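Local coordinates for substrate binding periplasmic protein (Ralstonia solanacearum, PDB 3LOP) that probably captures leucine or similar amino acids in the periplasm, as a substrate-binding protein that holds leucine in the cleft between its two lobes, at residues Ala209-Arg214 / Leu236-Gly241. Residues are numbered along the deposited sequence; the frame is centred on the assembly and turned at random.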
loop_
_atom_site.group_PDB
_atom_site.type_symbol
_atom_site.label_atom_id
_atom_site.label_comp_id
_atom_site.label_asym_id
_atom_site.label_seq_id
_atom_site.Cartn_x
_atom_site.Cartn_y
_atom_site.Cartn_z
ATOM N N ALA A 209 3.462 13.409 3.898
ATOM C CA ALA A 209 3.108 13.073 5.272
ATOM C C ALA A 209 4.285 13.388 6.196
ATOM O O ALA A 209 4.110 14.001 7.249
ATOM C CB ALA A 209 2.742 11.592 5.379
ATOM N N ALA A 210 5.480 12.968 5.791
ATOM C CA ALA A 210 6.685 13.197 6.583
ATOM C C ALA A 210 6.975 14.684 6.756
ATOM O O ALA A 210 7.273 15.142 7.861
ATOM C CB ALA A 210 7.874 12.505 5.931
ATOM N N GLN A 211 6.887 15.441 5.666
ATOM C CA GLN A 211 7.139 16.873 5.733
ATOM C C GLN A 211 6.095 17.565 6.599
ATOM O O GLN A 211 6.422 18.457 7.383
ATOM C CB GLN A 211 7.154 17.479 4.331
ATOM C CG GLN A 211 8.390 17.096 3.536
ATOM C CD GLN A 211 9.662 17.659 4.143
ATOM O OE1 GLN A 211 10.766 17.244 3.792
ATOM N NE2 GLN A 211 9.512 18.619 5.053
ATOM N N PHE A 212 4.838 17.150 6.473
ATOM C CA PHE A 212 3.792 17.755 7.284
ATOM C C PHE A 212 4.053 17.487 8.766
ATOM O O PHE A 212 4.016 18.400 9.588
ATOM C CB PHE A 212 2.412 17.196 6.918
ATOM C CG PHE A 212 1.310 17.740 7.779
ATOM C CD1 PHE A 212 0.657 18.919 7.436
ATOM C CD2 PHE A 212 0.978 17.114 8.978
ATOM C CE1 PHE A 212 -0.306 19.472 8.283
ATOM C CE2 PHE A 212 0.020 17.657 9.829
ATOM C CZ PHE A 212 -0.624 18.840 9.481
ATOM N N VAL A 213 4.316 16.230 9.106
ATOM C CA VAL A 213 4.566 15.868 10.497
ATOM C C VAL A 213 5.757 16.613 11.097
ATOM O O VAL A 213 5.654 17.163 12.193
ATOM C CB VAL A 213 4.779 14.343 10.646
ATOM C CG1 VAL A 213 5.184 14.002 12.071
ATOM C CG2 VAL A 213 3.493 13.613 10.291
ATOM N N ARG A 214 6.879 16.645 10.383
ATOM C CA ARG A 214 8.058 17.338 10.893
ATOM C C ARG A 214 7.780 18.814 11.151
ATOM O O ARG A 214 8.085 19.334 12.225
ATOM C CB ARG A 214 9.234 17.210 9.914
ATOM C CG ARG A 214 10.483 17.974 10.364
ATOM C CD ARG A 214 11.617 17.899 9.344
ATOM N NE ARG A 214 12.343 16.631 9.376
ATOM C CZ ARG A 214 13.135 16.237 10.370
ATOM N NH1 ARG A 214 13.312 17.009 11.434
ATOM N NH2 ARG A 214 13.764 15.071 10.296
ATOM N N LEU A 236 8.405 7.259 7.683
ATOM C CA LEU A 236 7.924 8.459 8.352
ATOM C C LEU A 236 8.853 8.927 9.469
ATOM O O LEU A 236 9.238 10.095 9.515
ATOM C CB LEU A 236 6.517 8.219 8.912
ATOM C CG LEU A 236 5.822 9.396 9.603
ATOM C CD1 LEU A 236 5.641 10.541 8.621
ATOM C CD2 LEU A 236 4.468 8.953 10.137
ATOM N N GLN A 237 9.223 8.022 10.368
ATOM C CA GLN A 237 10.093 8.411 11.470
ATOM C C GLN A 237 11.498 8.771 10.997
ATOM O O GLN A 237 12.163 9.613 11.596
ATOM C CB GLN A 237 10.140 7.310 12.538
ATOM C CG GLN A 237 10.799 6.014 12.123
ATOM C CD GLN A 237 10.688 4.955 13.207
ATOM O OE1 GLN A 237 9.671 4.268 13.320
ATOM N NE2 GLN A 237 11.725 4.834 14.022
ATOM N N LYS A 238 11.945 8.150 9.912
ATOM C CA LYS A 238 13.272 8.436 9.372
ATOM C C LYS A 238 13.349 9.851 8.804
ATOM O O LYS A 238 14.269 10.611 9.114
ATOM C CB LYS A 238 13.624 7.427 8.274
ATOM C CG LYS A 238 14.820 7.824 7.412
ATOM C CD LYS A 238 16.100 7.948 8.226
ATOM C CE LYS A 238 16.515 6.614 8.819
ATOM N NZ LYS A 238 17.788 6.717 9.584
ATOM N N VAL A 239 12.371 10.202 7.978
ATOM C CA VAL A 239 12.337 11.513 7.344
ATOM C C VAL A 239 11.860 12.646 8.251
ATOM O O VAL A 239 12.455 13.722 8.268
ATOM C CB VAL A 239 11.455 11.475 6.078
ATOM C CG1 VAL A 239 11.430 12.840 5.408
ATOM C CG2 VAL A 239 11.986 10.419 5.116
ATOM N N ALA A 240 10.793 12.410 9.007
ATOM C CA ALA A 240 10.253 13.441 9.889
ATOM C C ALA A 240 10.964 13.527 11.235
ATOM O O ALA A 240 10.913 14.562 11.903
ATOM C CB ALA A 240 8.763 13.209 10.108
ATOM N N GLY A 241 11.620 12.443 11.631
ATOM C CA GLY A 241 12.316 12.427 12.904
ATOM C C GLY A 241 11.447 11.830 13.992
ATOM O O GLY A 241 10.262 12.156 14.101
#
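Ala-210 and Ala-240 let two helices come close: the axes of segments 209-214 and 236-240 approach to 8.5 Å and cross at -56°. The methyl of Ala-210 is the bump of helix 206-218; it enters a hollow between Leu-236, Val-239 and Ala-240, with its CB 3.6 Å from Val-239 CG1. In return Ala-240 sets its CB 3.3 Å from the backbone O of Ala-210, in a hollow bordered by Val-213 and Arg-214, a fit that suits a small residue. One turn earlier, Leu-236, with CG anti to its backbone N (chi1 -178°), lays CD1 3.5 Å from Ala-210 CA and meets Val-213 nearly at right angles.

Bent at chi3 (-78°), Arg-214 turns its guanidinium onto the C-terminal end of helix 233-240, where NH2 donates to Val-239 O at 2.8 Å and NE adds a weak bond to the same oxygen. Ala-240 O lies over the guanidinium face, 3.2 Å from CZ, so the positive charge probably complements the helix's carbonyl end. Gly-241 leaves the helix with positive phi, easy for glycine. Helix 206-218 is the beta-alpha-beta crossover between parallel neighbouring strands 199-203 and 224-227; helix 233-240 packs on it in one lobe of a periplasmic binding protein.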